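Local coordinates for 2-oxoglutarate carboxylase small subunit (Hydrogenobacter thermophilus, PDB 7KCT), which is the small (beta) subunit of a carboxylase, built on the biotin carboxylase plan with an ATP-grasp domain, and binds adenosine-5'-diphosphate, bicarbonate and magnesium, at residues I239-R242 with N243-L246; T446-L449 with E450-H454. All coordinates share one frame; numbering follows the deposited sequence.

Contact 1. Residues I239-R242 with N243-L246; sequences IQRR and NQKL. With ADP (adenosine-5'-diphosphate), chain C; ADP (adenosine-5'-diphosphate), chain D.
A tight beta hairpin, turned by a type I' turn from Arg-241 to Gln-244, puts polar side chains of an ATP-grasp domain onto two bound adenosine-5'-diphosphate molecules. Arg-241 and Gln-244 form the hydrogen-bonded pair next to the turn, their backbone N and O atoms bonded both ways, and Leu-246 N to Ile-239 O adds the next rung at 3.0 Å. On the face that Arg-241 and Gln-244 share, the two side chains run side by side. Arg-241 NH2 reaches Gln-244 OE1 at 3.3 Å, nearly straight (170° at the hydrogen); the oxygen lies at the guanidinium edge, but the donor sits above the amide plane, because the two flat groups stand 84° apart. Arg-241 bends at chi2 (97°) to turn its guanidinium this way, and NE is held by a salt bridge to Glu-350. With OE1 engaged by the arginine, Gln-244 turns NE2 to O1A of one nucleotide, ADP of chain D, at 2.7 Å, though the angle makes the bond weak.

Gln-240 and Lys-245, the non-hydrogen-bonded pair, occupy the other face and part company at their ends. The Gln-240 amide meets the ribose of the second nucleotide, ADP of chain C: OE1 accepts from O2' at 2.9 Å and NE2 donates to O3' at 3.1 Å. Lys-245 stays extended and brings NZ to O2B of the chain D nucleotide at 2.9 Å, and NZ also forms salt bridges with Glu-283, Glu-304 and Glu-218. Strand 341-351 flanks the hairpin, with Leu-246 bonded through its backbone to Arg-346; Leu-246 also packs on helix 427-435, and strand 215-223 offers His-216 to Gln-240 and Lys-245.

Contact 2. Residues T446-L449 with E450-H454; sequences TRYL and EEHPH
One short, weakly bonded helical turn, 448-451, near the end of the chain is braced by an offset stack of Tyr-448 on His-452 and a salt bridge from Arg-447 to Glu-450. The two rings lie nearly parallel, planes 12° apart and centroids separated by 4.2 Å. Tyr-448 CE1 sits over the middle of the imidazole, whereas His-452 ND1 lies toward the rim of the phenol ring. That same ND1 donates to Tyr-448 O at 2.9 Å, close to the imidazole plane and on a lone pair of the carbonyl. One residue therefore offers His-452 both a ring face and a backbone acceptor, which fixes the rotation of the imidazole. Tyr-448 swings its ring clear of its own N (chi1 -179°), bringing it face to face with the imidazole; farther out, Tyr-448 OH bonds to Asp-436 and His-452 NE2 to Asp-438.

The backbone bonding is mixed: Glu-451 N to Arg-447 O at 3.0 Å is an i to i+4 step, whereas the weak bond from His-452 N to Leu-449 O spans only three residues, before the chain enters the 3-10 segment at Pro-453. Residues 446-449 belong to the biotin carboxylase C-terminal family region, and Tyr-448 and Leu-449 rest on Ile-433 of helix 427-435.

At the start of the turn Arg-447 folds back at chi2 and chi3 and grips Glu-450 side-on. NE reaches OE1 at 2.8 Å and NH2 reaches OE2 at 3.0 Å, both oxygens near the guanidinium plane yet approached from above the carboxylate, since the two planes are 41° apart. Glu-451 OE2 lies 3.5 Å from Arg-447 CB, alongside the aliphatic base of the arginine.

Overall arrangement
From the N terminus the chain first meets contact 1, where the turn closes the hairpin of strands 240-241 and 244-250; some two hundred residues later contact 2 closes a helical turn of its own. The two are in series, neither nesting nor crossing, yet their centres lie about 11 Å apart. Leu-449 joins them: its CD1 is 3.2 Å from Gln-240 O and also packs on Arg-241 CB and Leu-246 CD2. Thr-446 lies beside Gln-240, both in the pocket of one nucleotide. The late helical turn thereby packs against the ATP-grasp hairpin, and helix 427-435 touches both, through Leu-246 and through Tyr-448 and Leu-449.

Contact 1. Residues I239-R242 with N243-L246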
loop_
_atom_site.group_PDB
_atom_site.type_symbol
_atom_site.label_atom_id
_atom_site.label_comp_id
_atom_site.label_asym_id
_atom_site.label_seq_id
_atom_site.Cartn_x
_atom_site.Cartn_y
_atom_site.Cartn_z
ATOM N N ILE A 239 1.410 -16.444 -16.776
ATOM C CA ILE A 239 0.138 -17.027 -16.338
ATOM C C ILE A 239 -1.025 -16.293 -16.993
ATOM O O ILE A 239 -1.318 -15.137 -16.654
ATOM C CB ILE A 239 0.009 -17.023 -14.811
ATOM C CG1 ILE A 239 1.149 -17.884 -14.259
ATOM C CG2 ILE A 239 -1.326 -17.590 -14.426
ATOM C CD1 ILE A 239 1.315 -17.951 -12.782
ATOM N N GLN A 240 -1.761 -17.016 -17.846
ATOM C CA GLN A 240 -2.714 -16.408 -18.745
ATOM C C GLN A 240 -3.952 -17.262 -18.938
ATOM O O GLN A 240 -3.937 -18.480 -18.767
ATOM C CB GLN A 240 -2.095 -16.165 -20.138
ATOM C CG GLN A 240 -0.967 -15.202 -20.146
ATOM C CD GLN A 240 -0.295 -15.095 -21.510
ATOM O OE1 GLN A 240 -0.869 -15.455 -22.544
ATOM N NE2 GLN A 240 0.929 -14.599 -21.508
ATOM N N ARG A 241 -5.035 -16.592 -19.321
ATOM C CA ARG A 241 -6.201 -17.257 -19.865
ATOM C C ARG A 241 -6.716 -16.399 -21.009
ATOM O O ARG A 241 -6.720 -15.162 -20.921
ATOM C CB ARG A 241 -7.292 -17.469 -18.811
ATOM C CG ARG A 241 -7.802 -16.173 -18.205
ATOM C CD ARG A 241 -9.081 -15.709 -18.869
ATOM N NE ARG A 241 -9.565 -14.441 -18.311
ATOM C CZ ARG A 241 -9.454 -13.252 -18.901
ATOM N NH1 ARG A 241 -9.937 -12.176 -18.294
ATOM N NH2 ARG A 241 -8.903 -13.141 -20.105
ATOM N N ARG A 242 -7.156 -17.079 -22.073
ATOM C CA ARG A 242 -7.529 -16.457 -23.343
ATOM C C ARG A 242 -6.411 -15.567 -23.869
ATOM O O ARG A 242 -6.667 -14.570 -24.540
ATOM C CB ARG A 242 -8.842 -15.668 -23.220
ATOM C CG ARG A 242 -10.072 -16.565 -23.015
ATOM C CD ARG A 242 -11.421 -15.878 -23.361
ATOM N NE ARG A 242 -11.628 -14.640 -22.599
ATOM C CZ ARG A 242 -12.179 -14.569 -21.388
ATOM N NH1 ARG A 242 -12.619 -15.657 -20.763
ATOM N NH2 ARG A 242 -12.300 -13.390 -20.795
ATOM N N ASN A 243 -5.158 -15.948 -23.597
ATOM C CA ASN A 243 -3.983 -15.192 -24.022
ATOM C C ASN A 243 -3.923 -13.792 -23.394
ATOM O O ASN A 243 -3.292 -12.886 -23.957
ATOM C CB ASN A 243 -3.946 -15.092 -25.548
ATOM C CG ASN A 243 -3.978 -16.437 -26.206
ATOM O OD1 ASN A 243 -4.907 -16.740 -26.951
ATOM N ND2 ASN A 243 -2.961 -17.250 -25.956
ATOM N N GLN A 244 -4.582 -13.610 -22.247
ATOM C CA GLN A 244 -4.573 -12.364 -21.484
ATOM C C GLN A 244 -4.098 -12.622 -20.061
ATOM O O GLN A 244 -4.447 -13.634 -19.441
ATOM C CB GLN A 244 -5.951 -11.738 -21.495
ATOM C CG GLN A 244 -6.000 -10.269 -21.188
ATOM C CD GLN A 244 -7.442 -9.786 -21.113
ATOM O OE1 GLN A 244 -8.348 -10.375 -21.737
ATOM N NE2 GLN A 244 -7.671 -8.730 -20.329
ATOM N N LYS A 245 -3.314 -11.685 -19.546
ATOM C CA LYS A 245 -2.567 -11.916 -18.327
ATOM C C LYS A 245 -3.476 -11.924 -17.104
ATOM O O LYS A 245 -4.529 -11.287 -17.071
ATOM C CB LYS A 245 -1.479 -10.866 -18.193
ATOM C CG LYS A 245 -0.564 -10.863 -19.419
ATOM C CD LYS A 245 0.116 -9.527 -19.619
ATOM C CE LYS A 245 0.789 -9.445 -20.984
ATOM N NZ LYS A 245 0.987 -8.026 -21.378
ATOM N N LEU A 246 -3.080 -12.711 -16.124
ATOM C CA LEU A 246 -3.768 -12.820 -14.842
ATOM C C LEU A 246 -2.850 -12.555 -13.673
ATOM O O LEU A 246 -3.261 -11.924 -12.683
ATOM C CB LEU A 246 -4.365 -14.217 -14.700
ATOM C CG LEU A 246 -5.332 -14.583 -13.598
ATOM C CD1 LEU A 246 -6.591 -13.780 -13.759
ATOM C CD2 LEU A 246 -5.563 -16.120 -13.719
HETATM P PB ADP C . -1.887 -9.625 -28.031
HETATM O O1B ADP C . -3.316 -10.037 -28.104
HETATM O O2B ADP C . -1.049 -9.510 -26.783
HETATM O O3B ADP C . -1.473 -8.602 -29.071
HETATM P PA ADP C . 0.479 -11.081 -28.458
HETATM O O1A ADP C . 1.285 -10.456 -27.377
HETATM O O2A ADP C . 1.198 -11.420 -29.754
HETATM O O3A ADP C . -1.043 -11.041 -28.821
HETATM O "O5'" ADP C . 0.619 -12.828 -27.786
HETATM C "C5'" ADP C . -0.553 -13.259 -27.003
HETATM C "C4'" ADP C . -0.017 -14.327 -26.135
HETATM O "O4'" ADP C . -0.002 -15.485 -27.002
HETATM C "C3'" ADP C . 1.374 -14.073 -25.691
HETATM O "O3'" ADP C . 1.387 -13.530 -24.365
HETATM C "C2'" ADP C . 1.838 -15.523 -25.580
HETATM O "O2'" ADP C . 1.224 -16.215 -24.426
HETATM C "C1'" ADP C . 1.210 -16.196 -26.767
HETATM N N9 ADP C . 2.097 -16.146 -27.954
HETATM C C8 ADP C . 2.301 -15.109 -28.874
HETATM N N7 ADP C . 3.179 -15.477 -29.843
HETATM C C5 ADP C . 3.570 -16.774 -29.505
HETATM C C6 ADP C . 4.461 -17.695 -30.112
HETATM N N6 ADP C . 5.135 -17.343 -31.240
HETATM N N1 ADP C . 4.697 -18.913 -29.561
HETATM C C2 ADP C . 3.970 -19.175 -28.447
HETATM N N3 ADP C . 3.089 -18.417 -27.773
HETATM C C4 ADP C . 2.906 -17.198 -28.342
HETATM P PB ADP D . -1.958 -5.149 -20.901
HETATM O O1B ADP D . -1.988 -3.701 -20.445
HETATM O O2B ADP D . -0.908 -6.116 -20.400
HETATM O O3B ADP D . -2.379 -5.383 -22.317
HETATM P PA ADP D . -4.619 -6.356 -21.055
HETATM O O1A ADP D . -5.913 -6.721 -20.410
HETATM O O2A ADP D . -4.157 -6.923 -22.385
HETATM O O3A ADP D . -3.388 -6.024 -20.112
HETATM O "O5'" ADP D . -5.188 -4.605 -21.763
HETATM C "C5'" ADP D . -6.316 -4.034 -20.975
HETATM C "C4'" ADP D . -7.396 -3.485 -21.791
HETATM O "O4'" ADP D . -7.022 -3.031 -23.074
HETATM C "C3'" ADP D . -8.392 -4.774 -21.937
HETATM O "O3'" ADP D . -9.643 -4.341 -21.878
HETATM C "C2'" ADP D . -7.899 -5.215 -23.371
HETATM O "O2'" ADP D . -8.887 -5.774 -24.102
HETATM C "C1'" ADP D . -7.723 -3.780 -23.953
HETATM N N9 ADP D . -6.748 -3.685 -25.116
HETATM C C8 ADP D . -5.415 -4.158 -25.207
HETATM N N7 ADP D . -4.843 -3.915 -26.416
HETATM C C5 ADP D . -5.814 -3.227 -27.112
HETATM C C6 ADP D . -5.812 -2.708 -28.420
HETATM N N6 ADP D . -4.699 -2.837 -29.227
HETATM N N1 ADP D . -6.920 -2.059 -28.907
HETATM C C2 ADP D . -7.995 -2.003 -28.033
HETATM N N3 ADP D . -8.145 -2.454 -26.762
HETATM C C4 ADP D . -7.004 -3.068 -26.327
#

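Contact 2. Residues T446-L449 with E450-H454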
loop_
_atom_site.group_PDB
_atom_site.type_symbol
_atom_site.label_atom_id
_atom_site.label_comp_id
_atom_site.label_asym_id
_atom_site.label_seq_id
_atom_site.Cartn_x
_atom_site.Cartn_y
_atom_site.Cartn_z
ATOM N N THR A 446 3.208 -20.314 -20.131
ATOM C CA THR A 446 1.896 -19.804 -20.544
ATOM C C THR A 446 0.815 -20.865 -20.558
ATOM O O THR A 446 -0.375 -20.508 -20.596
ATOM C CB THR A 446 1.980 -19.177 -21.937
ATOM O OG1 THR A 446 2.419 -20.167 -22.877
ATOM C CG2 THR A 446 2.987 -18.045 -21.891
ATOM N N ARG A 447 1.204 -22.144 -20.497
ATOM C CA ARG A 447 0.321 -23.302 -20.407
ATOM C C ARG A 447 -0.080 -23.598 -18.960
ATOM O O ARG A 447 -0.846 -24.538 -18.712
ATOM C CB ARG A 447 1.036 -24.546 -20.986
ATOM C CG ARG A 447 1.748 -24.342 -22.351
ATOM C CD ARG A 447 0.838 -23.707 -23.410
ATOM N NE ARG A 447 -0.427 -24.417 -23.572
ATOM C CZ ARG A 447 -0.634 -25.429 -24.413
ATOM N NH1 ARG A 447 0.350 -25.870 -25.184
ATOM N NH2 ARG A 447 -1.834 -25.999 -24.467
ATOM N N TYR A 448 0.428 -22.818 -18.009
ATOM C CA TYR A 448 0.230 -23.108 -16.585
ATOM C C TYR A 448 -1.193 -23.513 -16.219
ATOM O O TYR A 448 -1.387 -24.508 -15.516
ATOM C CB TYR A 448 0.645 -21.912 -15.746
ATOM C CG TYR A 448 0.474 -22.165 -14.272
ATOM C CD1 TYR A 448 1.486 -22.737 -13.523
ATOM C CD2 TYR A 448 -0.740 -21.882 -13.644
ATOM C CE1 TYR A 448 1.313 -22.976 -12.156
ATOM C CE2 TYR A 448 -0.923 -22.129 -12.312
ATOM C CZ TYR A 448 0.098 -22.665 -11.568
ATOM O OH TYR A 448 -0.105 -22.883 -10.239
ATOM N N LEU A 449 -2.202 -22.736 -16.638
ATOM C CA LEU A 449 -3.558 -23.006 -16.171
ATOM C C LEU A 449 -4.116 -24.301 -16.789
ATOM O O LEU A 449 -4.840 -25.061 -16.127
ATOM C CB LEU A 449 -4.468 -21.821 -16.476
ATOM C CG LEU A 449 -4.303 -20.598 -15.559
ATOM C CD1 LEU A 449 -5.174 -19.436 -16.017
ATOM C CD2 LEU A 449 -4.585 -20.928 -14.069
ATOM N N GLU A 450 -3.783 -24.579 -18.051
ATOM C CA GLU A 450 -4.183 -25.845 -18.659
ATOM C C GLU A 450 -3.498 -27.048 -18.010
ATOM O O GLU A 450 -4.035 -28.159 -18.049
ATOM C CB GLU A 450 -3.860 -25.798 -20.146
ATOM C CG GLU A 450 -4.550 -24.682 -20.919
ATOM C CD GLU A 450 -3.846 -24.352 -22.244
ATOM O OE1 GLU A 450 -2.793 -23.664 -22.235
ATOM O OE2 GLU A 450 -4.343 -24.797 -23.301
ATOM N N GLU A 451 -2.315 -26.865 -17.454
ATOM C CA GLU A 451 -1.523 -27.931 -16.863
ATOM C C GLU A 451 -1.706 -28.080 -15.351
ATOM O O GLU A 451 -1.096 -28.976 -14.757
ATOM C CB GLU A 451 -0.050 -27.682 -17.152
ATOM C CG GLU A 451 0.293 -27.689 -18.659
ATOM C CD GLU A 451 1.752 -27.349 -18.913
ATOM O OE1 GLU A 451 2.414 -26.783 -17.999
ATOM O OE2 GLU A 451 2.225 -27.651 -20.040
ATOM N N HIS A 452 -2.515 -27.236 -14.708
ATOM C CA HIS A 452 -2.754 -27.334 -13.267
ATOM C C HIS A 452 -4.243 -27.238 -12.997
ATOM O O HIS A 452 -4.725 -26.248 -12.434
ATOM C CB HIS A 452 -1.969 -26.270 -12.506
ATOM C CG HIS A 452 -0.489 -26.448 -12.605
ATOM N ND1 HIS A 452 0.216 -26.173 -13.760
ATOM C CD2 HIS A 452 0.412 -26.938 -11.724
ATOM C CE1 HIS A 452 1.489 -26.461 -13.573
ATOM N NE2 HIS A 452 1.639 -26.912 -12.341
ATOM N N PRO A 453 -4.996 -28.295 -13.316
ATOM C CA PRO A 453 -6.444 -28.255 -13.080
ATOM C C PRO A 453 -6.789 -28.148 -11.596
ATOM O O PRO A 453 -7.899 -27.714 -11.250
ATOM C CB PRO A 453 -6.931 -29.575 -13.708
ATOM C CG PRO A 453 -5.788 -30.506 -13.580
ATOM C CD PRO A 453 -4.533 -29.640 -13.713
ATOM N N HIS A 454 -5.856 -28.490 -10.726
ATOM C CA HIS A 454 -6.092 -28.431 -9.287
ATOM C C HIS A 454 -6.335 -27.000 -8.779
ATOM O O HIS A 454 -6.956 -26.819 -7.720
ATOM C CB HIS A 454 -4.898 -29.031 -8.557
ATOM C CG HIS A 454 -5.112 -29.195 -7.092
ATOM N ND1 HIS A 454 -6.306 -29.650 -6.558
ATOM C CD2 HIS A 454 -4.305 -28.921 -6.039
ATOM C CE1 HIS A 454 -6.209 -29.677 -5.241
ATOM N NE2 HIS A 454 -5.003 -29.247 -4.902
#